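Local atomic coordinates of DyP (Bjerkandera adusta, PDB entry 3VXJ), a protein that probably works as a heme peroxidase that uses hydrogen peroxide to oxidise dyes and phenolic compounds. Residues 26-31 with 148-153; 237-242 with 253-258. One frame throughout, in Å; residues are numbered along the deposited sequence.

Interaction 1 of 2, residues 26-31 with 148-153; sequences FVFFQV and QVQALS
Phe26 and Phe28 both turn a ring edge to the neighbouring strand. Leu152 O lies near the plane of the Phe26 ring, 3.5 Å from Phe26 CD2, and Gln150 O holds the same place for Phe28. Phe28 CE2 also meets Leu152 CD1 obliquely at 3.9 Å. Beyond the two strands, Phe220 meets both rings, edge-to-face with Phe28. Because Phe28 CG stands beside its own backbone N (chi1 -60°), ring edge and N-H reach one carbonyl: Phe28 N bonds Gln150 O at 2.8 Å. Strand 146-155 is here the edge strand of a four-stranded antiparallel sheet in ferredoxin-like order, within the dimeric alpha+beta barrel domain. A classic bulge breaks the register, Val149 and Gln150 both facing Phe28. Phe28 O takes Val149 N at 2.9 Å, with the donor tilted 24° from the carbonyl plane, and Gln150 N only weakly. The bulge turns the Val149 side chain toward strand 23-31: its CG2 approaches Phe28 O, while CG1 meets Gln30 NE2 at 3.3 Å, the two side chains crossing nearly at right angles. On the sheet face opposite Phe26 and Phe28, Val27 CG1 lies 3.8 Å from Gln148 CG, and Gln148 NE2 bonds Ser139 OG of helix 128-142.

Interaction 2 of 2, residues 237-242 with 253-258; sequences NAIPAN and AEFLGA
Ile239 drives its side chain against Phe255 and Leu256, where the linker leaving helix 227-236 folds back on helix 249-261. This is a helix-linker-helix connection whose linker carries a short beta hairpin, 241-242 with 245-246, and it lies in the C-terminal family region of the peroxidase. Packing is dense around the end of Ile239, which meets two residues at once: CD1 reaches Phe255 CD2 at 3.5 Å, obliquely to the ring, and Leu256 CA at 3.8 Å. Ile239 CG2 sits in the plane of the same ring, at its edge. Phe255 CG is anti to the backbone N (chi1 -174°), which carries the ring out from the helix, with Ile239 CG2 at its edge and Asn242 over one face. Ile239 is also tied by its backbone to Gly252 of the same helix, one residue before 253-258.

Toward Asn237 and Ala238, both partly exposed, the contact thins to single methyl groups. Ala238 CB touches Ala253 N at 3.6 Å but stays 4.3 Å from Ala253 CB, and Leu256 CD2 lies 3.4 Å from Asn237 O. The Asn237 amide turns elsewhere, its ND2 bonding Tyr233 O. At the buried end the Asn242 amide stands nearly upright on the Phe255 ring, planes 82° apart. Thr275 O accepts a hydrogen bond from Asn242 ND2, and that nitrogen sits 3.6 Å above the ring plane, over the centre of Phe255.

Overall arrangement
Two ways of joining chain segments appear on opposite sides of the chain's centre, well separated, with about 24 Å between their nearest atoms. Interaction 1 unites segments far apart in sequence, and backbone hydrogen bonds do most of the joining; its phenylalanines are buried on the two faces of the sheet, whereas much of its edge strand is partly exposed. Interaction 2 links neighbours in sequence, and between 237-242 and 253-258 the contact is chiefly of side chains. Most of its touching residues are buried, although it lies farther from the chain's centre. One lies in the dimeric alpha+beta barrel domain, the other in the C-terminal Dyp-type peroxidase region. Aromatic rings serve both, approached by carbonyl oxygens in 26-31/148-153 and by an amide nitrogen in 237-242/253-258.

Interaction 1 of 2, residues 26-31 with 148-153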
loop_
_atom_site.group_PDB
_atom_site.type_symbol
_atom_site.label_atom_id
_atom_site.label_comp_id
_atom_site.label_asym_id
_atom_site.label_seq_id
_atom_site.Cartn_x
_atom_site.Cartn_y
_atom_site.Cartn_z
ATOM N N PHE A 26 13.582 -0.016 -4.407
ATOM C CA PHE A 26 13.646 0.923 -3.304
ATOM C C PHE A 26 15.080 0.886 -2.790
ATOM O O PHE A 26 15.542 -0.146 -2.289
ATOM C CB PHE A 26 12.667 0.509 -2.210
ATOM C CG PHE A 26 11.220 0.506 -2.650
ATOM C CD1 PHE A 26 10.411 1.603 -2.385
ATOM C CD2 PHE A 26 10.681 -0.579 -3.349
ATOM C CE1 PHE A 26 9.077 1.620 -2.795
ATOM C CE2 PHE A 26 9.345 -0.568 -3.767
ATOM C CZ PHE A 26 8.549 0.529 -3.491
ATOM N N VAL A 27 15.802 1.986 -2.987
ATOM C CA VAL A 27 17.205 2.079 -2.578
ATOM C C VAL A 27 17.252 2.886 -1.288
ATOM O O VAL A 27 17.066 4.113 -1.293
ATOM C CB VAL A 27 18.093 2.745 -3.660
ATOM C CG1 VAL A 27 19.538 2.780 -3.200
ATOM C CG2 VAL A 27 17.986 2.009 -5.004
ATOM N N PHE A 28 17.458 2.184 -0.182
ATOM C CA PHE A 28 17.507 2.798 1.140
ATOM C C PHE A 28 18.928 3.238 1.428
ATOM O O PHE A 28 19.869 2.491 1.178
ATOM C CB PHE A 28 16.994 1.826 2.212
ATOM C CG PHE A 28 15.572 1.382 1.982
ATOM C CD1 PHE A 28 14.506 2.159 2.425
ATOM C CD2 PHE A 28 15.300 0.220 1.263
ATOM C CE1 PHE A 28 13.192 1.763 2.191
ATOM C CE2 PHE A 28 13.995 -0.175 1.021
ATOM C CZ PHE A 28 12.941 0.589 1.478
ATOM N N PHE A 29 19.085 4.447 1.949
ATOM C CA PHE A 29 20.414 5.004 2.125
ATOM C C PHE A 29 20.580 5.762 3.431
ATOM O O PHE A 29 19.597 6.153 4.086
ATOM C CB PHE A 29 20.792 5.897 0.925
ATOM C CG PHE A 29 19.966 7.148 0.808
ATOM C CD1 PHE A 29 20.384 8.331 1.422
ATOM C CD2 PHE A 29 18.759 7.149 0.112
ATOM C CE1 PHE A 29 19.625 9.483 1.343
ATOM C CE2 PHE A 29 18.000 8.307 0.018
ATOM C CZ PHE A 29 18.426 9.475 0.642
ATOM N N GLN A 30 21.846 5.943 3.793
ATOM C CA GLN A 30 22.285 6.860 4.829
ATOM C C GLN A 30 23.081 7.973 4.176
ATOM O O GLN A 30 23.816 7.732 3.212
ATOM C CB GLN A 30 23.247 6.166 5.785
ATOM C CG GLN A 30 22.723 5.080 6.651
ATOM C CD GLN A 30 23.813 4.567 7.589
ATOM O OE1 GLN A 30 24.587 5.351 8.150
ATOM N NE2 GLN A 30 23.883 3.251 7.754
ATOM N N VAL A 31 22.978 9.175 4.733
ATOM C CA VAL A 31 23.814 10.299 4.323
ATOM C C VAL A 31 25.124 10.270 5.113
ATOM O O VAL A 31 25.106 10.248 6.338
ATOM C CB VAL A 31 23.096 11.648 4.579
ATOM C CG1 VAL A 31 24.008 12.831 4.255
ATOM C CG2 VAL A 31 21.806 11.745 3.777
ATOM N N GLN A 148 24.430 3.059 0.447
ATOM C CA GLN A 148 23.229 2.314 0.129
ATOM C C GLN A 148 23.178 1.113 1.071
ATOM O O GLN A 148 23.993 0.189 0.965
ATOM C CB GLN A 148 23.240 1.916 -1.349
ATOM C CG GLN A 148 23.183 3.138 -2.279
ATOM C CD GLN A 148 23.467 2.824 -3.734
ATOM O OE1 GLN A 148 23.021 1.806 -4.266
ATOM N NE2 GLN A 148 24.201 3.714 -4.392
ATOM N N VAL A 149 22.253 1.164 2.027
ATOM C CA VAL A 149 22.194 0.179 3.114
ATOM C C VAL A 149 21.345 -1.044 2.770
ATOM O O VAL A 149 21.499 -2.111 3.381
ATOM C CB VAL A 149 21.745 0.818 4.464
ATOM C CG1 VAL A 149 22.770 1.858 4.924
ATOM C CG2 VAL A 149 20.351 1.451 4.363
ATOM N N GLN A 150 20.450 -0.884 1.794
ATOM C CA GLN A 150 19.606 -1.981 1.321
ATOM C C GLN A 150 18.884 -1.558 0.059
ATOM O O GLN A 150 18.476 -0.404 -0.071
ATOM C CB GLN A 150 18.577 -2.364 2.392
ATOM C CG GLN A 150 17.545 -3.420 1.990
ATOM C CD GLN A 150 18.135 -4.804 1.875
ATOM O OE1 GLN A 150 18.810 -5.123 0.896
ATOM N NE2 GLN A 150 17.879 -5.643 2.871
ATOM N N ALA A 151 18.731 -2.490 -0.870
ATOM C CA ALA A 151 17.840 -2.298 -2.002
ATOM C C ALA A 151 16.815 -3.419 -1.988
ATOM O O ALA A 151 17.178 -4.592 -1.876
ATOM C CB ALA A 151 18.617 -2.291 -3.297
ATOM N N LEU A 152 15.538 -3.058 -2.086
ATOM C CA LEU A 152 14.472 -4.041 -2.214
ATOM C C LEU A 152 13.838 -3.850 -3.572
ATOM O O LEU A 152 13.407 -2.740 -3.904
ATOM C CB LEU A 152 13.434 -3.890 -1.095
ATOM C CG LEU A 152 13.881 -4.165 0.348
ATOM C CD1 LEU A 152 12.756 -3.897 1.331
ATOM C CD2 LEU A 152 14.419 -5.586 0.529
ATOM N N SER A 153 13.788 -4.923 -4.353
ATOM C CA SER A 153 13.289 -4.848 -5.718
ATOM C C SER A 153 12.058 -5.712 -5.897
ATOM O O SER A 153 11.983 -6.834 -5.378
ATOM C CB SER A 153 14.362 -5.262 -6.721
ATOM O OG SER A 153 15.512 -4.446 -6.596
#

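Interaction 2 of 2, residues 237-242 with 253-258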
loop_
_atom_site.group_PDB
_atom_site.type_symbol
_atom_site.label_atom_id
_atom_site.label_comp_id
_atom_site.label_asym_id
_atom_site.label_seq_id
_atom_site.Cartn_x
_atom_site.Cartn_y
_atom_site.Cartn_z
ATOM N N ASN A 237 -10.534 -25.135 4.574
ATOM C CA ASN A 237 -11.689 -24.448 5.148
ATOM C C ASN A 237 -12.697 -24.010 4.091
ATOM O O ASN A 237 -13.515 -23.109 4.311
ATOM C CB ASN A 237 -11.217 -23.282 6.011
ATOM C CG ASN A 237 -10.471 -23.755 7.231
ATOM O OD1 ASN A 237 -11.082 -24.156 8.223
ATOM N ND2 ASN A 237 -9.148 -23.746 7.160
ATOM N N ALA A 238 -12.623 -24.664 2.936
ATOM C CA ALA A 238 -13.457 -24.331 1.785
ATOM C C ALA A 238 -14.913 -24.212 2.193
ATOM O O ALA A 238 -15.431 -25.036 2.943
ATOM C CB ALA A 238 -13.303 -25.387 0.705
ATOM N N ILE A 239 -15.575 -23.173 1.708
ATOM C CA ILE A 239 -16.980 -22.956 2.035
ATOM C C ILE A 239 -17.824 -23.997 1.295
ATOM O O ILE A 239 -17.690 -24.131 0.081
ATOM C CB ILE A 239 -17.394 -21.508 1.708
ATOM C CG1 ILE A 239 -16.628 -20.550 2.627
ATOM C CG2 ILE A 239 -18.899 -21.325 1.842
ATOM C CD1 ILE A 239 -16.714 -19.108 2.276
ATOM N N PRO A 240 -18.662 -24.760 2.025
ATOM C CA PRO A 240 -19.380 -25.855 1.353
ATOM C C PRO A 240 -20.449 -25.411 0.356
ATOM O O PRO A 240 -20.698 -26.125 -0.603
ATOM C CB PRO A 240 -20.035 -26.634 2.506
ATOM C CG PRO A 240 -20.020 -25.745 3.658
ATOM C CD PRO A 240 -18.886 -24.765 3.482
ATOM N N ALA A 241 -21.074 -24.257 0.585
ATOM C CA ALA A 241 -22.188 -23.788 -0.244
ATOM C C ALA A 241 -22.364 -22.293 -0.070
ATOM O O ALA A 241 -21.981 -21.728 0.954
ATOM C CB ALA A 241 -23.481 -24.495 0.141
ATOM N N ASN A 242 -22.953 -21.653 -1.068
ATOM C CA ASN A 242 -23.437 -20.306 -0.865
ATOM C C ASN A 242 -24.868 -20.227 -1.364
ATOM O O ASN A 242 -25.466 -21.263 -1.657
ATOM C CB ASN A 242 -22.484 -19.244 -1.443
ATOM C CG ASN A 242 -22.336 -19.311 -2.947
ATOM O OD1 ASN A 242 -23.245 -19.727 -3.677
ATOM N ND2 ASN A 242 -21.186 -18.847 -3.430
ATOM N N ALA A 253 -12.937 -22.988 -1.907
ATOM C CA ALA A 253 -11.651 -22.417 -1.512
ATOM C C ALA A 253 -11.444 -21.054 -2.153
ATOM O O ALA A 253 -11.033 -20.102 -1.476
ATOM C CB ALA A 253 -10.502 -23.364 -1.887
ATOM N N GLU A 254 -11.752 -20.956 -3.448
ATOM C CA GLU A 254 -11.696 -19.679 -4.157
ATOM C C GLU A 254 -12.663 -18.696 -3.515
ATOM O O GLU A 254 -12.320 -17.532 -3.295
ATOM C CB GLU A 254 -12.043 -19.842 -5.639
ATOM C CG GLU A 254 -11.068 -20.702 -6.459
ATOM C CD GLU A 254 -9.617 -20.192 -6.543
ATOM O OE1 GLU A 254 -9.269 -19.078 -6.070
ATOM O OE2 GLU A 254 -8.797 -20.955 -7.107
ATOM N N PHE A 255 -13.866 -19.167 -3.191
ATOM C CA PHE A 255 -14.864 -18.318 -2.546
ATOM C C PHE A 255 -14.383 -17.839 -1.179
ATOM O O PHE A 255 -14.503 -16.651 -0.869
ATOM C CB PHE A 255 -16.193 -19.068 -2.437
ATOM C CG PHE A 255 -17.342 -18.239 -1.913
ATOM C CD1 PHE A 255 -17.664 -16.993 -2.461
ATOM C CD2 PHE A 255 -18.137 -18.735 -0.888
ATOM C CE1 PHE A 255 -18.747 -16.258 -1.974
ATOM C CE2 PHE A 255 -19.225 -18.006 -0.406
ATOM C CZ PHE A 255 -19.530 -16.768 -0.950
ATOM N N LEU A 256 -13.801 -18.733 -0.378
ATOM C CA LEU A 256 -13.262 -18.312 0.914
ATOM C C LEU A 256 -12.201 -17.207 0.752
ATOM O O LEU A 256 -12.223 -16.216 1.501
ATOM C CB LEU A 256 -12.719 -19.509 1.711
ATOM C CG LEU A 256 -12.142 -19.165 3.085
ATOM C CD1 LEU A 256 -13.171 -18.520 3.997
ATOM C CD2 LEU A 256 -11.598 -20.419 3.726
ATOM N N GLY A 257 -11.305 -17.353 -0.219
ATOM C CA GLY A 257 -10.320 -16.307 -0.497
ATOM C C GLY A 257 -10.986 -14.980 -0.812
ATOM O O GLY A 257 -10.597 -13.931 -0.270
ATOM N N ALA A 258 -12.010 -15.023 -1.665
ATOM C CA ALA A 258 -12.750 -13.805 -2.007
ATOM C C ALA A 258 -13.460 -13.183 -0.808
ATOM O O ALA A 258 -13.545 -11.959 -0.702
ATOM C CB ALA A 258 -13.738 -14.071 -3.159
#